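Agarase (Pseudoalteromonas fuliginea, PDB 6XJ9) is a GH50-family agarase from a marine bacterium that probably hydrolyses the beta-1,4-glycosidic bonds of agarose or its oligosaccharides. Local coordinates at residues 115-120 / 176-181; 172-177 / 681-686. All blocks are in the same frame, centred on the assembly; numbering follows the deposited sequence.

Contact 1: residues 115-120 / 176-181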
loop_
_atom_site.group_PDB
_atom_site.type_symbol
_atom_site.label_atom_id
_atom_site.label_comp_id
_atom_site.label_asym_id
_atom_site.label_seq_id
_atom_site.Cartn_x
_atom_site.Cartn_y
_atom_site.Cartn_z
ATOM N N ALA A 115 -35.375 -1.251 -21.095
ATOM C CA ALA A 115 -34.572 -0.296 -20.350
ATOM C C ALA A 115 -33.513 -1.051 -19.548
ATOM O O ALA A 115 -33.740 -2.189 -19.146
ATOM C CB ALA A 115 -35.451 0.537 -19.450
ATOM N N ASN A 116 -32.356 -0.410 -19.335
ATOM C CA ASN A 116 -31.241 -1.029 -18.632
ATOM C C ASN A 116 -30.587 0.009 -17.727
ATOM O O ASN A 116 -30.549 1.188 -18.068
ATOM C CB ASN A 116 -30.246 -1.653 -19.616
ATOM C CG ASN A 116 -29.096 -2.368 -18.934
ATOM O OD1 ASN A 116 -29.232 -3.517 -18.525
ATOM N ND2 ASN A 116 -27.961 -1.697 -18.807
ATOM N N TYR A 117 -30.092 -0.435 -16.564
ATOM C CA TYR A 117 -29.287 0.435 -15.719
ATOM C C TYR A 117 -28.033 -0.284 -15.225
ATOM O O TYR A 117 -28.103 -1.439 -14.816
ATOM C CB TYR A 117 -30.080 1.011 -14.545
ATOM C CG TYR A 117 -29.367 2.165 -13.889
ATOM C CD1 TYR A 117 -29.353 3.417 -14.488
ATOM C CD2 TYR A 117 -28.668 2.006 -12.699
ATOM C CE1 TYR A 117 -28.686 4.489 -13.916
ATOM C CE2 TYR A 117 -27.993 3.069 -12.114
ATOM C CZ TYR A 117 -28.009 4.313 -12.723
ATOM O OH TYR A 117 -27.356 5.378 -12.179
ATOM N N THR A 118 -26.911 0.456 -15.219
ATOM C CA THR A 118 -25.594 -0.046 -14.854
ATOM C C THR A 118 -25.153 0.529 -13.506
ATOM O O THR A 118 -25.083 1.748 -13.346
ATOM C CB THR A 118 -24.572 0.322 -15.937
ATOM O OG1 THR A 118 -25.061 -0.137 -17.199
ATOM C CG2 THR A 118 -23.194 -0.243 -15.663
ATOM N N ARG A 119 -24.846 -0.370 -12.556
ATOM C CA ARG A 119 -24.144 -0.051 -11.316
ATOM C C ARG A 119 -22.802 -0.792 -11.320
ATOM O O ARG A 119 -22.604 -1.681 -12.144
ATOM C CB ARG A 119 -25.001 -0.426 -10.103
ATOM C CG ARG A 119 -26.302 0.359 -9.972
ATOM C CD ARG A 119 -27.310 -0.322 -9.062
ATOM N NE ARG A 119 -28.475 0.526 -8.817
ATOM C CZ ARG A 119 -29.654 0.428 -9.432
ATOM N NH1 ARG A 119 -29.863 -0.489 -10.365
ATOM N NH2 ARG A 119 -30.622 1.266 -9.115
ATOM N N SER A 120 -21.867 -0.406 -10.434
ATOM C CA SER A 120 -20.541 -1.009 -10.383
ATOM C C SER A 120 -19.968 -0.957 -8.966
ATOM O O SER A 120 -20.235 -0.029 -8.214
ATOM C CB SER A 120 -19.602 -0.349 -11.372
ATOM O OG SER A 120 -18.357 -1.040 -11.417
ATOM N N GLY A 176 -27.481 4.793 -17.366
ATOM C CA GLY A 176 -28.594 4.074 -17.969
ATOM C C GLY A 176 -29.938 4.718 -17.626
ATOM O O GLY A 176 -29.993 5.890 -17.253
ATOM N N LYS A 177 -31.024 3.951 -17.791
ATOM C CA LYS A 177 -32.343 4.374 -17.339
ATOM C C LYS A 177 -32.572 3.814 -15.938
ATOM O O LYS A 177 -32.720 2.608 -15.761
ATOM C CB LYS A 177 -33.437 3.945 -18.326
ATOM C CG LYS A 177 -34.851 4.373 -17.942
ATOM C CD LYS A 177 -35.830 4.367 -19.097
ATOM C CE LYS A 177 -36.952 5.369 -18.921
ATOM N NZ LYS A 177 -37.543 5.758 -20.226
ATOM N N LYS A 178 -32.562 4.698 -14.938
ATOM C CA LYS A 178 -32.526 4.246 -13.557
ATOM C C LYS A 178 -33.913 3.770 -13.132
ATOM O O LYS A 178 -34.039 2.760 -12.444
ATOM C CB LYS A 178 -31.964 5.354 -12.661
ATOM C CG LYS A 178 -31.363 4.903 -11.336
ATOM C CD LYS A 178 -30.723 6.059 -10.587
ATOM C CE LYS A 178 -30.366 5.724 -9.157
ATOM N NZ LYS A 178 -29.616 6.835 -8.521
ATOM N N ASN A 179 -34.942 4.508 -13.562
ATOM C CA ASN A 179 -36.325 4.266 -13.182
ATOM C C ASN A 179 -36.857 3.044 -13.931
ATOM O O ASN A 179 -37.682 3.179 -14.833
ATOM C CB ASN A 179 -37.180 5.497 -13.488
ATOM C CG ASN A 179 -37.029 5.951 -14.925
ATOM O OD1 ASN A 179 -35.919 6.215 -15.386
ATOM N ND2 ASN A 179 -38.133 6.024 -15.649
ATOM N N LEU A 180 -36.380 1.854 -13.542
ATOM C CA LEU A 180 -36.735 0.611 -14.211
ATOM C C LEU A 180 -38.141 0.178 -13.796
ATOM O O LEU A 180 -38.637 0.572 -12.739
ATOM C CB LEU A 180 -35.705 -0.471 -13.855
ATOM C CG LEU A 180 -34.258 -0.225 -14.294
ATOM C CD1 LEU A 180 -33.334 -1.247 -13.653
ATOM C CD2 LEU A 180 -34.121 -0.273 -15.812
ATOM N N ASN A 181 -38.769 -0.647 -14.646
ATOM C CA ASN A 181 -40.091 -1.195 -14.385
ATOM C C ASN A 181 -39.969 -2.418 -13.477
ATOM O O ASN A 181 -39.578 -3.491 -13.930
ATOM C CB ASN A 181 -40.825 -1.530 -15.688
ATOM C CG ASN A 181 -42.290 -1.870 -15.491
ATOM O OD1 ASN A 181 -42.761 -2.002 -14.364
ATOM N ND2 ASN A 181 -43.020 -2.018 -16.583
#
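K178 runs alongside Y117, the aliphatic chain of the lysine laid over one face of the phenol ring. From the base of the tyrosine outward, Y117 CB lies 4.1 Å from L180 CD1 and also meets the carbonyl oxygen of K177. Y117 CD1 touches both K178 CA and the carbonyl carbon of G176, the latter near the ring plane; Y117 CE1 meets K178 CB at 3.6 Å, and Y117 CZ sits under K178 CG. That CG lies 3.7 Å from the centroid of the Y117 ring, only 13° off its normal, a CH-pi contact; the hydroxyl OH of Y117 ends beside K178 CD. Chi1 of -165° sets the Y117 ring anti to its own N, and the extended K178 chain can then run along it. CD2 of Y117 also lies 3.6 Å above the R119 guanidinium plane, toward its rim. An alanine in place of Y117 would remove the ring and is likely to leave the K178 chain without its flat support, free to turn. The backbones join at an antiparallel non-hydrogen-bonded pair, Y117 with G176, beside which K177 N donates to N116 O (2.8 Å, 148° at the hydrogen). At G176 a side chain would run into N116 O and Y117 CA. A115 CB packs on L180 CD2 at 4.0 Å, while the N116 amide is hydrogen-bonded to S110 and D108. Between the two segments, one backbone bond thus joins dispersion and CH-pi contacts around a buried ring; N181 N, bonded to D111, ties the loop further.

Contact 2: residues 172-177 / 681-686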
loop_
_atom_site.group_PDB
_atom_site.type_symbol
_atom_site.label_atom_id
_atom_site.label_comp_id
_atom_site.label_asym_id
_atom_site.label_seq_id
_atom_site.Cartn_x
_atom_site.Cartn_y
_atom_site.Cartn_z
ATOM N N ILE A 172 -22.085 1.545 -6.818
ATOM C CA ILE A 172 -22.056 2.895 -7.362
ATOM C C ILE A 172 -22.958 2.958 -8.592
ATOM O O ILE A 172 -22.769 2.204 -9.547
ATOM C CB ILE A 172 -20.606 3.316 -7.693
ATOM C CG1 ILE A 172 -19.651 3.112 -6.510
ATOM C CG2 ILE A 172 -20.563 4.737 -8.218
ATOM C CD1 ILE A 172 -20.067 3.819 -5.230
ATOM N N SER A 173 -23.932 3.883 -8.566
ATOM C CA SER A 173 -24.792 4.109 -9.720
ATOM C C SER A 173 -23.982 4.757 -10.843
ATOM O O SER A 173 -23.381 5.804 -10.644
ATOM C CB SER A 173 -25.992 4.948 -9.340
ATOM O OG SER A 173 -26.701 4.336 -8.273
ATOM N N MET A 174 -23.968 4.128 -12.025
ATOM C CA MET A 174 -23.094 4.581 -13.093
ATOM C C MET A 174 -23.886 5.301 -14.187
ATOM O O MET A 174 -23.642 6.479 -14.435
ATOM C CB MET A 174 -22.272 3.427 -13.676
ATOM C CG MET A 174 -21.467 2.656 -12.631
ATOM S SD MET A 174 -20.082 3.572 -11.876
ATOM C CE MET A 174 -18.850 3.493 -13.177
ATOM N N TRP A 175 -24.820 4.602 -14.850
ATOM C CA TRP A 175 -25.528 5.184 -15.984
ATOM C C TRP A 175 -26.618 4.244 -16.497
ATOM O O TRP A 175 -26.651 3.064 -16.146
ATOM C CB TRP A 175 -24.547 5.535 -17.110
ATOM C CG TRP A 175 -23.670 4.381 -17.477
ATOM C CD1 TRP A 175 -24.046 3.213 -18.074
ATOM C CD2 TRP A 175 -22.260 4.270 -17.234
ATOM N NE1 TRP A 175 -22.967 2.385 -18.228
ATOM C CE2 TRP A 175 -21.856 3.008 -17.724
ATOM C CE3 TRP A 175 -21.302 5.114 -16.660
ATOM C CZ2 TRP A 175 -20.538 2.566 -17.642
ATOM C CZ3 TRP A 175 -19.996 4.677 -16.587
ATOM C CH2 TRP A 175 -19.624 3.422 -17.073
ATOM N N GLY A 176 -27.481 4.793 -17.366
ATOM C CA GLY A 176 -28.594 4.074 -17.969
ATOM C C GLY A 176 -29.938 4.718 -17.626
ATOM O O GLY A 176 -29.993 5.890 -17.253
ATOM N N LYS A 177 -31.024 3.951 -17.791
ATOM C CA LYS A 177 -32.343 4.374 -17.339
ATOM C C LYS A 177 -32.572 3.814 -15.938
ATOM O O LYS A 177 -32.720 2.608 -15.761
ATOM C CB LYS A 177 -33.437 3.945 -18.326
ATOM C CG LYS A 177 -34.851 4.373 -17.942
ATOM C CD LYS A 177 -35.830 4.367 -19.097
ATOM C CE LYS A 177 -36.952 5.369 -18.921
ATOM N NZ LYS A 177 -37.543 5.758 -20.226
ATOM N N PRO A 681 -15.737 6.250 -6.220
ATOM C CA PRO A 681 -14.388 5.859 -6.620
ATOM C C PRO A 681 -14.067 6.318 -8.042
ATOM O O PRO A 681 -12.899 6.493 -8.385
ATOM C CB PRO A 681 -14.379 4.331 -6.467
ATOM C CG PRO A 681 -15.833 3.924 -6.560
ATOM C CD PRO A 681 -16.641 5.100 -6.050
ATOM N N GLY A 682 -15.101 6.544 -8.859
ATOM C CA GLY A 682 -14.884 7.006 -10.222
ATOM C C GLY A 682 -15.331 5.973 -11.254
ATOM O O GLY A 682 -16.343 5.299 -11.070
ATOM N N LEU A 683 -14.564 5.856 -12.343
ATOM C CA LEU A 683 -14.989 5.033 -13.462
ATOM C C LEU A 683 -14.411 3.632 -13.324
ATOM O O LEU A 683 -15.099 2.660 -13.609
ATOM C CB LEU A 683 -14.575 5.704 -14.779
ATOM C CG LEU A 683 -15.432 6.898 -15.185
ATOM C CD1 LEU A 683 -14.772 7.695 -16.294
ATOM C CD2 LEU A 683 -16.813 6.432 -15.618
ATOM N N ILE A 684 -13.148 3.553 -12.894
ATOM C CA ILE A 684 -12.439 2.301 -12.673
ATOM C C ILE A 684 -12.128 2.190 -11.173
ATOM O O ILE A 684 -11.535 3.094 -10.588
ATOM C CB ILE A 684 -11.181 2.239 -13.576
ATOM C CG1 ILE A 684 -11.530 2.400 -15.063
ATOM C CG2 ILE A 684 -10.368 0.975 -13.324
ATOM C CD1 ILE A 684 -12.402 1.283 -15.643
ATOM N N HIS A 685 -12.547 1.081 -10.551
ATOM C CA HIS A 685 -12.583 0.967 -9.096
ATOM C C HIS A 685 -11.535 -0.014 -8.583
ATOM O O HIS A 685 -11.442 -1.136 -9.091
ATOM C CB HIS A 685 -13.946 0.416 -8.628
ATOM C CG HIS A 685 -15.132 1.251 -8.979
ATOM N ND1 HIS A 685 -16.408 0.948 -8.516
ATOM C CD2 HIS A 685 -15.260 2.353 -9.744
ATOM C CE1 HIS A 685 -17.267 1.815 -8.998
ATOM N NE2 HIS A 685 -16.584 2.697 -9.741
ATOM N N ALA A 686 -10.833 0.386 -7.507
ATOM C CA ALA A 686 -9.891 -0.486 -6.813
ATOM C C ALA A 686 -10.384 -0.804 -5.400
ATOM O O ALA A 686 -11.267 -0.137 -4.871
ATOM C CB ALA A 686 -8.514 0.153 -6.751
#
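This is an apolar contact between the CBM-like beta-sheet region, where strand 169-174 presents I172 and M174, and the loop between strand 664-666 and helix 689-704, which probably belongs to the (beta/alpha)8-type catalytic part known for GH50 enzymes. M174 and W175 both face T118 in a classic beta bulge, and both approach the loop. I172 reaches toward the proline ring, CG1 of I172 meeting CD of P681 at 3.6 Å, and the same I172 CG1 lies 3.7 Å from H685 CE1, oblique to the imidazole. The thioether of M174, on a chain kinked at its second and third torsions, passes the imidazole heading the other way, with M174 SD 4.2 Å from H685 NE2; the methyl CE of M174 comes 3.7 Å from G682 O and also approaches L683 O. The L683 side chain stands roughly perpendicular to that of W175, and L683 CD2 lies in the indole plane, 3.8 Å from W175 CZ3 at the ring edge. M174 CB lies above one indole face. Q104, from strand 103-111, adds polar bonds to L683 O and H685 N. Within the loop, CG of P681 sits 3.4 Å above the plane of the H685 ring, over its centre. The rotation of that ring is further fixed by H685 NE2, which donates to G682 O at 2.9 Å, the oxygen lying in the ring plane while NE2 sits 52° out of the carbonyl plane.

After seven earlier strands the chain reaches strand 116-123 and, past strand 128-134, comes back antiparallel beside it as strand 169-174. Contact 1 closes the excursion of about 55 residues between 120 and 176, fastening the loop that follows strand 169-174 back onto strand 116-123. Contact 2 starts on strand 169-174, with G176 and K177 common to both contacts, and closes a far longer path, running on to residues 681-686. The two closures therefore follow one another along the chain, overlapping in 176-177. Backbone hydrogen bonds, T118 with W175 and S120 with I172, join them. Contact 1 stays within the CBM-like domain; contact 2 ties its sheet to the later part of the enzyme.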